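Local coordinates for putative gdp-fucose protein o-fucosyltransferase 1 (Caenorhabditis elegans, PDB 3ZY2), which belongs to the protein O-fucosyltransferase family, glycosyltransferases of the GT-B clan that are built from two Rossmann-like domains, at residues 29-34 / 70-75; 87-92 / 131-136; 97-102 / 137-142. All coordinates share one frame; numbering follows the deposited sequence.

Interaction 1: 29-34 / 70-75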
# COMPACT_ATOMS: atom_id res chain seq x y z
N GLY A 29 9.43 -1.94 14.78
CA GLY A 29 8.37 -0.91 14.64
C GLY A 29 7.02 -1.39 15.13
O GLY A 29 6.26 -0.64 15.74
N VAL A 30 6.72 -2.66 14.89
CA VAL A 30 5.44 -3.19 15.35
C VAL A 30 5.37 -3.28 16.88
O VAL A 30 4.33 -2.99 17.48
CB VAL A 30 5.06 -4.55 14.70
CG1 VAL A 30 3.69 -4.98 15.20
CG2 VAL A 30 5.06 -4.47 13.15
N LEU A 31 6.48 -3.65 17.51
CA LEU A 31 6.54 -3.67 18.96
C LEU A 31 6.20 -2.29 19.53
O LEU A 31 5.39 -2.19 20.46
CB LEU A 31 7.92 -4.12 19.42
CG LEU A 31 8.12 -5.64 19.40
CD1 LEU A 31 9.60 -5.99 19.37
CD2 LEU A 31 7.49 -6.31 20.61
N ALA A 32 6.79 -1.24 18.95
CA ALA A 32 6.53 0.14 19.39
C ALA A 32 5.06 0.52 19.18
O ALA A 32 4.42 1.14 20.06
CB ALA A 32 7.45 1.09 18.67
N PHE A 33 4.52 0.13 18.02
CA PHE A 33 3.12 0.37 17.68
C PHE A 33 2.16 -0.28 18.69
O PHE A 33 1.21 0.38 19.16
CB PHE A 33 2.88 -0.14 16.26
CG PHE A 33 1.44 -0.04 15.79
CD1 PHE A 33 0.88 1.20 15.48
CD2 PHE A 33 0.67 -1.18 15.59
CE1 PHE A 33 -0.44 1.30 15.01
CE2 PHE A 33 -0.67 -1.09 15.12
CZ PHE A 33 -1.20 0.15 14.83
N ALA A 34 2.40 -1.55 19.04
CA ALA A 34 1.55 -2.28 19.98
C ALA A 34 1.58 -1.62 21.36
O ALA A 34 0.54 -1.49 22.01
CB ALA A 34 1.96 -3.75 20.08
N LYS A 70 9.54 -7.58 28.52
CA LYS A 70 10.01 -6.46 29.35
C LYS A 70 9.81 -5.13 28.62
O LYS A 70 9.84 -4.04 29.23
CB LYS A 70 11.47 -6.65 29.74
CG LYS A 70 11.74 -7.95 30.48
CD LYS A 70 11.70 -7.78 31.98
CE LYS A 70 12.43 -8.95 32.67
NZ LYS A 70 13.86 -9.10 32.25
N TYR A 71 9.55 -5.22 27.32
CA TYR A 71 9.25 -4.03 26.54
C TYR A 71 7.75 -3.74 26.48
O TYR A 71 7.32 -2.59 26.69
CB TYR A 71 9.85 -4.11 25.13
CG TYR A 71 9.48 -2.89 24.33
CD1 TYR A 71 10.01 -1.63 24.66
CD2 TYR A 71 8.56 -2.97 23.29
CE1 TYR A 71 9.64 -0.50 23.96
CE2 TYR A 71 8.19 -1.84 22.58
CZ TYR A 71 8.73 -0.61 22.92
OH TYR A 71 8.35 0.51 22.20
N THR A 72 6.95 -4.75 26.15
CA THR A 72 5.51 -4.57 26.00
C THR A 72 4.81 -5.91 26.22
O THR A 72 5.45 -6.95 26.16
CB THR A 72 5.19 -3.97 24.62
OG1 THR A 72 3.86 -3.42 24.62
CG2 THR A 72 5.37 -5.01 23.49
N ARG A 73 3.49 -5.88 26.46
CA ARG A 73 2.73 -7.11 26.60
C ARG A 73 2.68 -7.91 25.32
O ARG A 73 2.36 -7.38 24.25
CB ARG A 73 1.29 -6.82 27.03
CG ARG A 73 1.19 -6.17 28.36
CD ARG A 73 -0.23 -6.27 28.94
NE ARG A 73 -1.26 -5.69 28.07
CZ ARG A 73 -1.41 -4.40 27.81
NH1 ARG A 73 -0.60 -3.50 28.37
NH2 ARG A 73 -2.37 -3.99 27.00
N VAL A 74 3.00 -9.20 25.45
CA VAL A 74 3.06 -10.12 24.34
C VAL A 74 2.43 -11.47 24.71
O VAL A 74 2.32 -11.80 25.91
CB VAL A 74 4.54 -10.38 23.91
CG1 VAL A 74 5.19 -9.12 23.35
CG2 VAL A 74 5.36 -10.97 25.07
N VAL A 75 1.99 -12.21 23.69
CA VAL A 75 1.64 -13.63 23.82
C VAL A 75 2.23 -14.40 22.64
O VAL A 75 2.35 -13.85 21.54
CB VAL A 75 0.11 -13.89 23.88
CG1 VAL A 75 -0.46 -13.48 25.23
CG2 VAL A 75 -0.63 -13.26 22.67
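Tyr71 lays the edge of its ring along one turn of the helix at Leu31 and Ala32. Its CG stands anti to the backbone N (chi1 178°), which extends the ring out of the loop ahead of strand 74-75 to the helix surface. There Tyr71 CE2 comes 3.5 Å from Leu31 O near the ring plane, and the hydroxyl reaches further, Tyr71 OH standing 3.4 Å from Ala32 CA. The small methyl of Ala32 suits this place because it lets the phenol lie close to the helix backbone. Leu31 meets Tyr71 twice over, through its carbonyl and through CB, which is 3.9 Å from Tyr71 CE2. Its branched end turns to Thr72 instead: CG lies beside the backbone N (chi1 -81°), and Leu31 CD2 touches Thr72 CG2 at 3.8 Å, the two side chains crossing at a slant. Thr72 thus gives its methyl to the apolar side. No hydrogen bond joins the two segments, which meet by van der Waals packing; Lys35 adds a polar tie, bonding to Tyr71 O and sitting as a cation against its ring. This is the packing of a Rossmann-like domain, in which helix 20-37 of a beta-alpha-beta unit covers the loop entering edge strand 74-75.

Interaction 2: 87-92 / 131-136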
# COMPACT_ATOMS: atom_id res chain seq x y z
N THR A 87 -12.48 -18.06 21.44
CA THR A 87 -13.55 -17.26 22.07
C THR A 87 -13.44 -15.75 21.85
O THR A 87 -14.45 -15.04 21.78
CB THR A 87 -13.64 -17.49 23.61
OG1 THR A 87 -12.39 -17.17 24.22
CG2 THR A 87 -14.03 -18.93 23.94
N VAL A 88 -12.21 -15.24 21.77
CA VAL A 88 -12.01 -13.79 21.60
C VAL A 88 -12.18 -13.34 20.14
O VAL A 88 -12.56 -12.22 19.89
CB VAL A 88 -10.62 -13.35 22.16
CG1 VAL A 88 -10.30 -11.89 21.80
CG2 VAL A 88 -10.57 -13.56 23.66
N TRP A 89 -11.88 -14.22 19.19
CA TRP A 89 -11.81 -13.82 17.79
C TRP A 89 -12.23 -14.93 16.82
O TRP A 89 -11.42 -15.44 16.02
CB TRP A 89 -10.38 -13.38 17.50
CG TRP A 89 -10.16 -12.65 16.22
CD1 TRP A 89 -10.83 -11.55 15.75
CD2 TRP A 89 -9.11 -12.91 15.27
NE1 TRP A 89 -10.28 -11.14 14.56
CE2 TRP A 89 -9.23 -11.96 14.23
CE3 TRP A 89 -8.10 -13.88 15.18
CZ2 TRP A 89 -8.37 -11.94 13.12
CZ3 TRP A 89 -7.23 -13.87 14.07
CH2 TRP A 89 -7.39 -12.90 13.05
N PRO A 90 -13.50 -15.34 16.89
CA PRO A 90 -13.98 -16.47 16.09
C PRO A 90 -14.03 -16.11 14.59
O PRO A 90 -13.99 -14.91 14.26
CB PRO A 90 -15.38 -16.70 16.65
CG PRO A 90 -15.79 -15.38 17.21
CD PRO A 90 -14.55 -14.76 17.75
N PRO A 91 -14.07 -17.13 13.70
CA PRO A 91 -14.03 -16.85 12.26
C PRO A 91 -14.87 -15.65 11.79
O PRO A 91 -14.39 -14.86 10.97
CB PRO A 91 -14.53 -18.16 11.65
CG PRO A 91 -14.02 -19.22 12.61
CD PRO A 91 -13.85 -18.56 13.97
N GLU A 92 -16.09 -15.50 12.32
CA GLU A 92 -17.01 -14.43 11.88
C GLU A 92 -16.50 -13.00 12.08
O GLU A 92 -16.94 -12.09 11.38
CB GLU A 92 -18.42 -14.63 12.49
CG GLU A 92 -19.36 -13.40 12.49
CD GLU A 92 -19.21 -12.51 13.74
OE1 GLU A 92 -18.96 -13.05 14.85
OE2 GLU A 92 -19.36 -11.27 13.61
N VAL A 131 -6.41 -19.23 9.54
CA VAL A 131 -7.14 -17.96 9.54
C VAL A 131 -7.56 -17.58 8.12
O VAL A 131 -6.73 -17.62 7.20
CB VAL A 131 -6.30 -16.80 10.20
CG1 VAL A 131 -6.90 -15.41 9.90
CG2 VAL A 131 -6.19 -17.01 11.71
N SER A 132 -8.84 -17.28 7.96
CA SER A 132 -9.35 -16.64 6.75
C SER A 132 -10.09 -15.38 7.18
O SER A 132 -10.58 -15.29 8.30
CB SER A 132 -10.27 -17.59 5.96
OG SER A 132 -9.51 -18.66 5.42
N PHE A 133 -10.14 -14.39 6.29
CA PHE A 133 -10.75 -13.12 6.62
C PHE A 133 -12.11 -12.97 5.95
O PHE A 133 -12.32 -13.46 4.84
CB PHE A 133 -9.83 -11.96 6.22
CG PHE A 133 -8.52 -11.96 6.96
CD1 PHE A 133 -8.46 -11.56 8.30
CD2 PHE A 133 -7.36 -12.39 6.33
CE1 PHE A 133 -7.25 -11.58 8.99
CE2 PHE A 133 -6.15 -12.40 7.01
CZ PHE A 133 -6.10 -12.00 8.34
N VAL A 134 -13.02 -12.28 6.63
CA VAL A 134 -14.42 -12.17 6.16
C VAL A 134 -14.86 -10.73 5.84
O VAL A 134 -16.02 -10.49 5.50
CB VAL A 134 -15.39 -12.78 7.17
CG1 VAL A 134 -15.02 -14.23 7.49
CG2 VAL A 134 -15.47 -11.94 8.44
N GLY A 135 -13.93 -9.79 5.95
CA GLY A 135 -14.22 -8.37 5.73
C GLY A 135 -12.97 -7.54 5.96
O GLY A 135 -11.95 -8.06 6.44
N ASP A 136 -13.06 -6.25 5.65
CA ASP A 136 -11.92 -5.34 5.71
C ASP A 136 -12.18 -4.13 6.60
O ASP A 136 -13.32 -3.67 6.72
CB ASP A 136 -11.48 -4.93 4.30
CG ASP A 136 -10.81 -6.07 3.54
OD1 ASP A 136 -10.24 -7.00 4.17
OD2 ASP A 136 -10.81 -6.03 2.30
O HOH W 1 -12.81 -16.36 9.25
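From Trp89 to Glu92 and from Val131 to Val134 the chain runs in directions 46° apart; the nearest CA atoms, those of Glu92 and Val134, are 6.7 Å from each other, and no direct hydrogen bond joins the two segments. A water occupies the gap instead. It lies 2.8 Å from Pro91 O and 2.6 Å from Ser132 O, placed to donate to both, although other acceptors compete for its protons.

Beside this water Val134 points its two methyls at consecutive carbonyls: CG1 is 3.6 Å from Pro91 O, and CG2 is 3.3 Å from Glu92 O. These are van der Waals contacts, the second a close one; the two branches let one short side chain cover both peptide groups. Pro91, with no N-H to satisfy, suits the start of the 3-10 turn.

Deeper in, Trp89 holds CG anti to its N (chi1 -167°), and the far rim of the indole reaches the other segment. Trp89 CH2 stands 4.1 Å from Val131 CG1, and Trp89 CZ3 is equally distant from Val131 CG2, so both methyls meet the six-membered ring, the side chains crossing at about a right angle. Trp89 CH2 also comes 4.3 Å from Phe133 CE1, which lies near the indole plane at its edge. Val131 CG1 in turn sits over one face of the Phe133 ring, toward its rim, so that one valine fills the corner between two aromatics. Trp89 NE1 makes a weak hydrogen bond to Lys93 O, and Val168 and Ala170 of a central strand pack against the indole. The contact belongs to the parallel alpha/beta sheet of a Rossmann-like domain: apolar side chains join the end of helix 77-88 to the lead-in of strand 135-138, outermost in this chain's sheet.

Interaction 3: 97-102 / 137-142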
# COMPACT_ATOMS: atom_id res chain seq x y z
N PHE A 97 -6.99 -5.81 8.24
CA PHE A 97 -6.73 -4.38 8.37
C PHE A 97 -5.69 -3.98 7.36
O PHE A 97 -4.64 -4.62 7.25
CB PHE A 97 -6.26 -4.03 9.79
CG PHE A 97 -7.36 -4.00 10.80
CD1 PHE A 97 -8.05 -5.16 11.12
CD2 PHE A 97 -7.73 -2.79 11.41
CE1 PHE A 97 -9.08 -5.14 12.05
CE2 PHE A 97 -8.76 -2.78 12.36
CZ PHE A 97 -9.44 -3.95 12.67
N CYS A 98 -5.98 -2.90 6.63
CA CYS A 98 -5.01 -2.34 5.70
C CYS A 98 -5.19 -0.83 5.55
O CYS A 98 -6.15 -0.26 6.07
CB CYS A 98 -5.08 -3.06 4.36
SG CYS A 98 -6.62 -2.78 3.51
N TRP A 99 -4.25 -0.18 4.87
CA TRP A 99 -4.23 1.28 4.77
C TRP A 99 -5.49 1.82 4.09
O TRP A 99 -6.17 2.72 4.60
CB TRP A 99 -2.98 1.74 4.01
CG TRP A 99 -2.62 3.18 4.28
CD1 TRP A 99 -3.19 4.30 3.74
CD2 TRP A 99 -1.61 3.64 5.19
NE1 TRP A 99 -2.59 5.43 4.25
CE2 TRP A 99 -1.62 5.05 5.14
CE3 TRP A 99 -0.69 3.00 6.03
CZ2 TRP A 99 -0.75 5.83 5.92
CZ3 TRP A 99 0.18 3.77 6.80
CH2 TRP A 99 0.14 5.18 6.73
N THR A 100 -5.79 1.23 2.94
CA THR A 100 -6.84 1.70 2.06
C THR A 100 -7.19 0.58 1.08
O THR A 100 -6.38 -0.36 0.92
CB THR A 100 -6.36 2.95 1.28
OG1 THR A 100 -7.47 3.58 0.62
CG2 THR A 100 -5.26 2.59 0.27
N PRO A 101 -8.37 0.64 0.42
CA PRO A 101 -8.63 -0.37 -0.60
C PRO A 101 -7.54 -0.37 -1.66
O PRO A 101 -6.99 0.68 -2.02
CB PRO A 101 -9.96 0.08 -1.20
CG PRO A 101 -10.66 0.75 -0.07
CD PRO A 101 -9.57 1.47 0.68
N ARG A 102 -7.20 -1.57 -2.13
CA ARG A 102 -6.21 -1.71 -3.19
C ARG A 102 -6.79 -2.61 -4.28
O ARG A 102 -7.71 -3.40 -4.03
CB ARG A 102 -4.88 -2.26 -2.65
CG ARG A 102 -4.82 -3.78 -2.49
CD ARG A 102 -3.55 -4.26 -1.78
NE ARG A 102 -3.51 -3.83 -0.38
CZ ARG A 102 -2.55 -4.15 0.50
NH1 ARG A 102 -1.53 -4.91 0.14
NH2 ARG A 102 -2.63 -3.69 1.75
N GLU A 137 -11.12 -3.67 7.26
CA GLU A 137 -11.10 -2.39 7.99
C GLU A 137 -9.91 -1.56 7.51
O GLU A 137 -8.82 -2.08 7.32
CB GLU A 137 -11.03 -2.59 9.51
CG GLU A 137 -12.26 -3.25 10.13
CD GLU A 137 -13.45 -2.30 10.35
OE1 GLU A 137 -13.27 -1.06 10.35
OE2 GLU A 137 -14.58 -2.82 10.56
N TYR A 138 -10.14 -0.27 7.30
CA TYR A 138 -9.12 0.65 6.79
C TYR A 138 -8.70 1.65 7.86
O TYR A 138 -9.52 2.04 8.68
CB TYR A 138 -9.64 1.38 5.54
CG TYR A 138 -10.21 0.41 4.54
CD1 TYR A 138 -9.38 -0.47 3.85
CD2 TYR A 138 -11.57 0.37 4.29
CE1 TYR A 138 -9.92 -1.39 2.95
CE2 TYR A 138 -12.11 -0.53 3.39
CZ TYR A 138 -11.28 -1.40 2.71
OH TYR A 138 -11.84 -2.29 1.82
N PHE A 139 -7.42 2.03 7.85
CA PHE A 139 -6.90 2.95 8.86
C PHE A 139 -6.12 4.13 8.27
O PHE A 139 -5.61 4.98 9.01
CB PHE A 139 -6.05 2.21 9.92
CG PHE A 139 -4.87 1.48 9.35
CD1 PHE A 139 -3.68 2.16 9.07
CD2 PHE A 139 -4.93 0.11 9.10
CE1 PHE A 139 -2.58 1.48 8.53
CE2 PHE A 139 -3.84 -0.58 8.57
CZ PHE A 139 -2.66 0.10 8.28
N GLY A 140 -6.04 4.18 6.94
CA GLY A 140 -5.36 5.27 6.23
C GLY A 140 -5.92 6.66 6.49
O GLY A 140 -5.21 7.65 6.31
N ASP A 141 -7.18 6.74 6.91
CA ASP A 141 -7.82 8.02 7.18
C ASP A 141 -7.54 8.54 8.59
O ASP A 141 -7.89 9.68 8.93
CB ASP A 141 -9.33 7.93 6.93
CG ASP A 141 -9.98 6.76 7.64
OD1 ASP A 141 -9.97 6.72 8.89
OD2 ASP A 141 -10.52 5.87 6.94
N ILE A 142 -6.91 7.71 9.43
CA ILE A 142 -6.51 8.15 10.76
C ILE A 142 -5.31 9.09 10.60
O ILE A 142 -4.29 8.71 10.02
CB ILE A 142 -6.19 6.95 11.70
CG1 ILE A 142 -7.41 6.02 11.82
CG2 ILE A 142 -5.73 7.44 13.09
CD1 ILE A 142 -7.16 4.72 12.59
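Phe139 tucks its CG between its own backbone N and carbonyl carbon (chi1 59°), while Trp99 swings its CG anti to N (chi1 -159°), and the two rings meet as an offset edge-to-face pair. The Phe139 edge faces the six-membered ring of Trp99, planes 62° apart, with Phe139 CE1 3.5 Å from Trp99 CE3. With no side chain, Gly140 can bring its CA over the five-membered ring, 3.4 Å from Trp99 CD1, and its N-H to Trp99 O, 2.8 Å from Gly140 N, in the carbonyl plane on a lone pair. Before this point the strands pair in parallel, Cys98 N bonding Glu137 O at 3.0 Å and Phe139 N bonding Cys98 O at 3.2 Å. On the sheet face of Phe97, the aliphatic CB of Glu137 can cover the ring centre, 3.6 Å from Phe97 CE2, while the carboxylate goes on to Tyr166 and to Arg237 of the second subunit. On the other face the flat Tyr138 ring suits the Pro101 ring, whose CG lies 3.6 Å from Tyr138 CZ; Cys98 SG, disulfide-bonded to Cys114, sits at its edge. Strand 135-138 is outermost in this chain's sheet; 95-98 separates it from 168-171, Lys160 of helix 157-160 bonds Tyr138 O, and Trp99 meets Trp99 of the second subunit.

In the fold
All three contacts reach the same parallel sheet: interaction 1 at its 74-75 edge, interactions 2 and 3 at the 135-138 edge. Helix 77-88 follows strand 74-75 in the chain and leads to interaction 2, whose centre lies about 22 Å from that of interaction 1. Interactions 2 and 3, centres about 17 Å apart, share strand 135-138, one at its start and the other at its end. Helix 20-37, used by interaction 1, begins with Phe20, Gly21 and Asn22 of the guanosine-5'-diphosphate pocket. A separate copy of guanosine-5'-diphosphate, not the one in this chain's pocket, lies about 11 Å from the side chain of Pro101 in interaction 3, with a manganese ion at about 10 Å.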